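Regulator of nonsense transcripts 2 (Homo sapiens, PDB 4CEK) acts in nonsense-mediated mRNA decay, the pathway that removes transcripts with premature stop codons, and contains three MIF4G domains, the second of which forms this structure. Local coordinates at residues A120-Q123 with Q124-N127; E188-C191 with S192-G196. All coordinates share one frame; numbering follows the deposited sequence.

Interaction 1. Residues A120-Q123 with Q124-N127; sequences AFLQ and QLPN
Phe121 and Leu122 meet Gln124 and Leu125 in a local contact at the C-terminal end of helix 110-124, where the chain tightens into a 3-10 turn over residues 125-127. The carbonyl of Phe121 is its hub. Gln124 N donates to Phe121 O at 3.0 Å, and Leu125 N adds a weak bond to the same oxygen. One residue further on, Leu125 N is also hydrogen-bonded to Leu122 O at 3.2 Å. Bonds from residue i+3 back to residue i are the mark of 3-10 geometry, and both Gln124 N and Leu125 N make one. The side chain of Gln124, bent at its second torsion (chi2 -84°), curls back so that NE2 sits over one face of the Phe121 ring, toward its rim, 3.6 Å from CD1, with ring and amide planes 45° apart. Gln124 NE2 also comes to 2.3 Å from Phe121 O, a separation too short for an ordinary hydrogen bond, so the exact placing of the amide, over the ring as well, is doubtful. Pro126 suits a place where the helix gives out, since it has no N-H to offer; its CD instead packs 3.5 Å from Leu122 O. On the apolar side Leu125 CG approaches the Phe121 ring obliquely, and Leu125 CD1 lies 4.4 Å from Leu122 CD2. In this helical-repeat fold of the MIF4G family, these hydrophobic residues serve the packing between helices: Leu122 and Leu125 rest on Leu154 of helix 148-159, Leu125 also reaches Tyr172 and Leu175 of helix 169-179, and Phe121 touches Ala137 of helix 131-144.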
loop_
_atom_site.group_PDB
_atom_site.type_symbol
_atom_site.label_atom_id
_atom_site.label_comp_id
_atom_site.label_asym_id
_atom_site.label_seq_id
_atom_site.Cartn_x
_atom_site.Cartn_y
_atom_site.Cartn_z
ATOM N N ALA A 120 23.137 3.353 -1.725
ATOM C CA ALA A 120 22.918 4.653 -2.354
ATOM C C ALA A 120 21.523 4.712 -2.934
ATOM O O ALA A 120 20.803 5.710 -2.783
ATOM C CB ALA A 120 23.933 4.902 -3.484
ATOM N N PHE A 121 21.193 3.656 -3.673
ATOM C CA PHE A 121 19.931 3.562 -4.406
ATOM C C PHE A 121 18.751 3.653 -3.449
ATOM O O PHE A 121 17.870 4.480 -3.643
ATOM C CB PHE A 121 19.868 2.242 -5.176
ATOM C CG PHE A 121 18.586 2.033 -5.878
ATOM C CD1 PHE A 121 18.358 2.619 -7.120
ATOM C CD2 PHE A 121 17.576 1.269 -5.288
ATOM C CE1 PHE A 121 17.144 2.424 -7.768
ATOM C CE2 PHE A 121 16.370 1.063 -5.946
ATOM C CZ PHE A 121 16.147 1.646 -7.172
ATOM N N LEU A 122 18.765 2.821 -2.408
ATOM C CA LEU A 122 17.688 2.811 -1.415
ATOM C C LEU A 122 17.562 4.179 -0.762
ATOM O O LEU A 122 16.462 4.696 -0.625
ATOM C CB LEU A 122 17.901 1.751 -0.335
ATOM C CG LEU A 122 18.017 0.290 -0.792
ATOM C CD1 LEU A 122 18.184 -0.635 0.424
ATOM C CD2 LEU A 122 16.853 -0.153 -1.660
ATOM N N GLN A 123 18.684 4.787 -0.402
ATOM C CA GLN A 123 18.644 6.098 0.257
ATOM C C GLN A 123 18.123 7.230 -0.655
ATOM O O GLN A 123 17.799 8.309 -0.171
ATOM C CB GLN A 123 20.004 6.436 0.889
ATOM C CG GLN A 123 20.290 5.598 2.143
ATOM C CD GLN A 123 21.705 5.756 2.710
ATOM O OE1 GLN A 123 22.699 5.435 2.049
ATOM N NE2 GLN A 123 21.796 6.227 3.958
ATOM N N GLN A 124 18.000 6.956 -1.953
ATOM C CA GLN A 124 17.517 7.932 -2.953
ATOM C C GLN A 124 16.010 7.760 -3.293
ATOM O O GLN A 124 15.372 8.681 -3.814
ATOM C CB GLN A 124 18.415 7.826 -4.215
ATOM C CG GLN A 124 17.773 8.047 -5.580
ATOM C CD GLN A 124 17.084 6.793 -6.182
ATOM O OE1 GLN A 124 16.451 6.886 -7.240
ATOM N NE2 GLN A 124 17.217 5.630 -5.530
ATOM N N LEU A 125 15.460 6.577 -2.995
ATOM C CA LEU A 125 14.061 6.271 -3.234
ATOM C C LEU A 125 13.092 7.348 -2.753
ATOM O O LEU A 125 12.172 7.705 -3.502
ATOM C CB LEU A 125 13.676 4.907 -2.614
ATOM C CG LEU A 125 13.865 3.716 -3.556
ATOM C CD1 LEU A 125 13.469 2.410 -2.877
ATOM C CD2 LEU A 125 13.090 3.978 -4.848
ATOM N N PRO A 126 13.295 7.869 -1.525
ATOM C CA PRO A 126 12.433 8.911 -0.988
ATOM C C PRO A 126 12.420 10.193 -1.797
ATOM O O PRO A 126 11.578 11.072 -1.525
ATOM C CB PRO A 126 13.023 9.195 0.397
ATOM C CG PRO A 126 13.809 7.981 0.746
ATOM C CD PRO A 126 14.322 7.457 -0.550
ATOM N N ASN A 127 13.341 10.320 -2.756
ATOM C CA ASN A 127 13.353 11.475 -3.664
ATOM C C ASN A 127 12.649 11.225 -4.970
ATOM O O ASN A 127 12.514 12.146 -5.748
ATOM C CB ASN A 127 14.785 11.926 -3.975
ATOM C CG ASN A 127 15.547 12.352 -2.737
ATOM O OD1 ASN A 127 14.970 12.558 -1.679
ATOM N ND2 ASN A 127 16.846 12.473 -2.868
#

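Interaction 2. Residues E188-C191 with S192-G196; sequences EDLC and SMLRG
Cys191 O receives the N-H of Arg195 at 2.8 Å in a nearly straight bond (174°), one of four successive i to i+4 hydrogen bonds that make this a regular piece of alpha helix. Leu194 N reaches Leu190 O at 2.8 Å, Met193 N reaches Asp189 O at 2.9 Å, and Ser192 N reaches Glu188 O, the longest of the four. Outside these backbone bonds the guanidinium of Arg195 folds back along the helix. The arginine's CG lies anti to the carbonyl carbon and the chain bends at the third torsion (chi3 -51°), which brings one face of the flat group over Cys191 O and the CA of Ser192, with NH1 4.1 Å from Cys191 CB. The aliphatic part of the long arginine runs over the helix backbone, its CB 3.4 Å from Cys191 O. Met193 likewise bends at its third torsion (chi3 -79°), and the flexible thioether carries CE back to 3.8 Å from Leu190 CD1, the two side chains crossing at about a right angle. One turn along, Leu194 CD1 meets Leu190 CG at 4.1 Å, so the two leucines present one apolar patch on the same side of the helix. This patch and the residues beside it are covered by neighbours in the all-helical MIF4G domain: Leu190 and Leu194 pack on Phe219 of helix 210-225, Leu194 also on Ile220 and Leu223, Met193 lies against Val155 and Phe159 of helix 148-159, and Phe229 from a loop meets Cys191, Leu194 and Arg195.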
loop_
_atom_site.group_PDB
_atom_site.type_symbol
_atom_site.label_atom_id
_atom_site.label_comp_id
_atom_site.label_asym_id
_atom_site.label_seq_id
_atom_site.Cartn_x
_atom_site.Cartn_y
_atom_site.Cartn_z
ATOM N N GLU A 188 5.277 -10.136 -3.574
ATOM C CA GLU A 188 4.829 -11.170 -2.672
ATOM C C GLU A 188 5.234 -10.838 -1.253
ATOM O O GLU A 188 4.457 -11.018 -0.342
ATOM C CB GLU A 188 5.459 -12.531 -2.987
ATOM C CG GLU A 188 5.641 -12.932 -4.448
ATOM C CD GLU A 188 4.358 -13.357 -5.091
ATOM O OE1 GLU A 188 3.317 -13.276 -4.390
ATOM O OE2 GLU A 188 4.410 -13.759 -6.286
ATOM N N ASP A 189 6.477 -10.420 -1.057
ATOM C CA ASP A 189 7.010 -10.213 0.281
ATOM C C ASP A 189 6.389 -8.959 0.912
ATOM O O ASP A 189 6.007 -8.988 2.080
ATOM C CB ASP A 189 8.541 -10.030 0.262
ATOM C CG ASP A 189 9.326 -11.361 0.237
ATOM O OD1 ASP A 189 8.750 -12.423 -0.057
ATOM O OD2 ASP A 189 10.552 -11.320 0.510
ATOM N N LEU A 190 6.308 -7.876 0.139
ATOM C CA LEU A 190 5.763 -6.623 0.629
ATOM C C LEU A 190 4.306 -6.870 1.028
ATOM O O LEU A 190 3.919 -6.507 2.141
ATOM C CB LEU A 190 5.895 -5.481 -0.399
ATOM C CG LEU A 190 5.581 -4.074 0.147
ATOM C CD1 LEU A 190 6.373 -3.702 1.396
ATOM C CD2 LEU A 190 5.776 -3.022 -0.916
ATOM N N CYS A 191 3.543 -7.576 0.183
ATOM C CA CYS A 191 2.137 -7.774 0.460
ATOM C C CYS A 191 1.956 -8.591 1.719
ATOM O O CYS A 191 1.074 -8.299 2.555
ATOM C CB CYS A 191 1.407 -8.434 -0.693
ATOM S SG CYS A 191 1.251 -7.315 -2.109
ATOM N N SER A 192 2.798 -9.604 1.852
ATOM C CA SER A 192 2.766 -10.450 3.011
ATOM C C SER A 192 3.053 -9.680 4.265
ATOM O O SER A 192 2.391 -9.862 5.292
ATOM C CB SER A 192 3.784 -11.565 2.874
ATOM O OG SER A 192 3.832 -12.275 4.101
ATOM N N MET A 193 4.042 -8.815 4.193
ATOM C CA MET A 193 4.367 -7.926 5.326
ATOM C C MET A 193 3.197 -6.967 5.659
ATOM O O MET A 193 2.889 -6.722 6.827
ATOM C CB MET A 193 5.632 -7.120 4.997
ATOM C CG MET A 193 6.917 -7.949 4.948
ATOM S SD MET A 193 8.381 -6.904 4.756
ATOM C CE MET A 193 8.287 -6.560 3.006
ATOM N N LEU A 194 2.550 -6.433 4.619
ATOM C CA LEU A 194 1.517 -5.432 4.779
ATOM C C LEU A 194 0.290 -6.108 5.357
ATOM O O LEU A 194 -0.297 -5.592 6.296
ATOM C CB LEU A 194 1.216 -4.741 3.447
ATOM C CG LEU A 194 2.192 -3.641 3.010
ATOM C CD1 LEU A 194 1.860 -3.113 1.609
ATOM C CD2 LEU A 194 2.165 -2.491 3.998
ATOM N N ARG A 195 -0.060 -7.294 4.860
ATOM C CA ARG A 195 -1.122 -8.112 5.465
ATOM C C ARG A 195 -0.938 -8.402 6.950
ATOM O O ARG A 195 -1.903 -8.320 7.715
ATOM C CB ARG A 195 -1.254 -9.480 4.775
ATOM C CG ARG A 195 -2.075 -9.468 3.505
ATOM C CD ARG A 195 -2.600 -10.863 3.155
ATOM N NE ARG A 195 -1.509 -11.841 3.173
ATOM C CZ ARG A 195 -0.667 -12.076 2.172
ATOM N NH1 ARG A 195 -0.777 -11.429 1.001
ATOM N NH2 ARG A 195 0.283 -12.983 2.356
ATOM N N GLY A 196 0.261 -8.832 7.339
ATOM C CA GLY A 196 0.555 -9.151 8.742
ATOM C C GLY A 196 0.450 -7.933 9.644
ATOM O O GLY A 196 -0.103 -7.999 10.731
#

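In the fold
Interaction 1 comes first along the chain, at the end of helix 110-124, and interaction 2 follows within helix 185-203. Their centres are about 21 Å apart and their nearest atoms about 10 Å, so the two do not touch. Both belong to the MIF4G domain, and helix 148-159 links them: it receives side chains of residues 120-127 at Lys153, Leu154 and Leu158, and of residues 188-196 at Val155 and Phe159. The centre of interaction 1 is farther from the centre of the chain, about 18 Å against about 10 Å. One is a helix terminus leading into helix 131-144, the other an uninterrupted helical segment facing helix 210-225, as expected of a stack of successive helices.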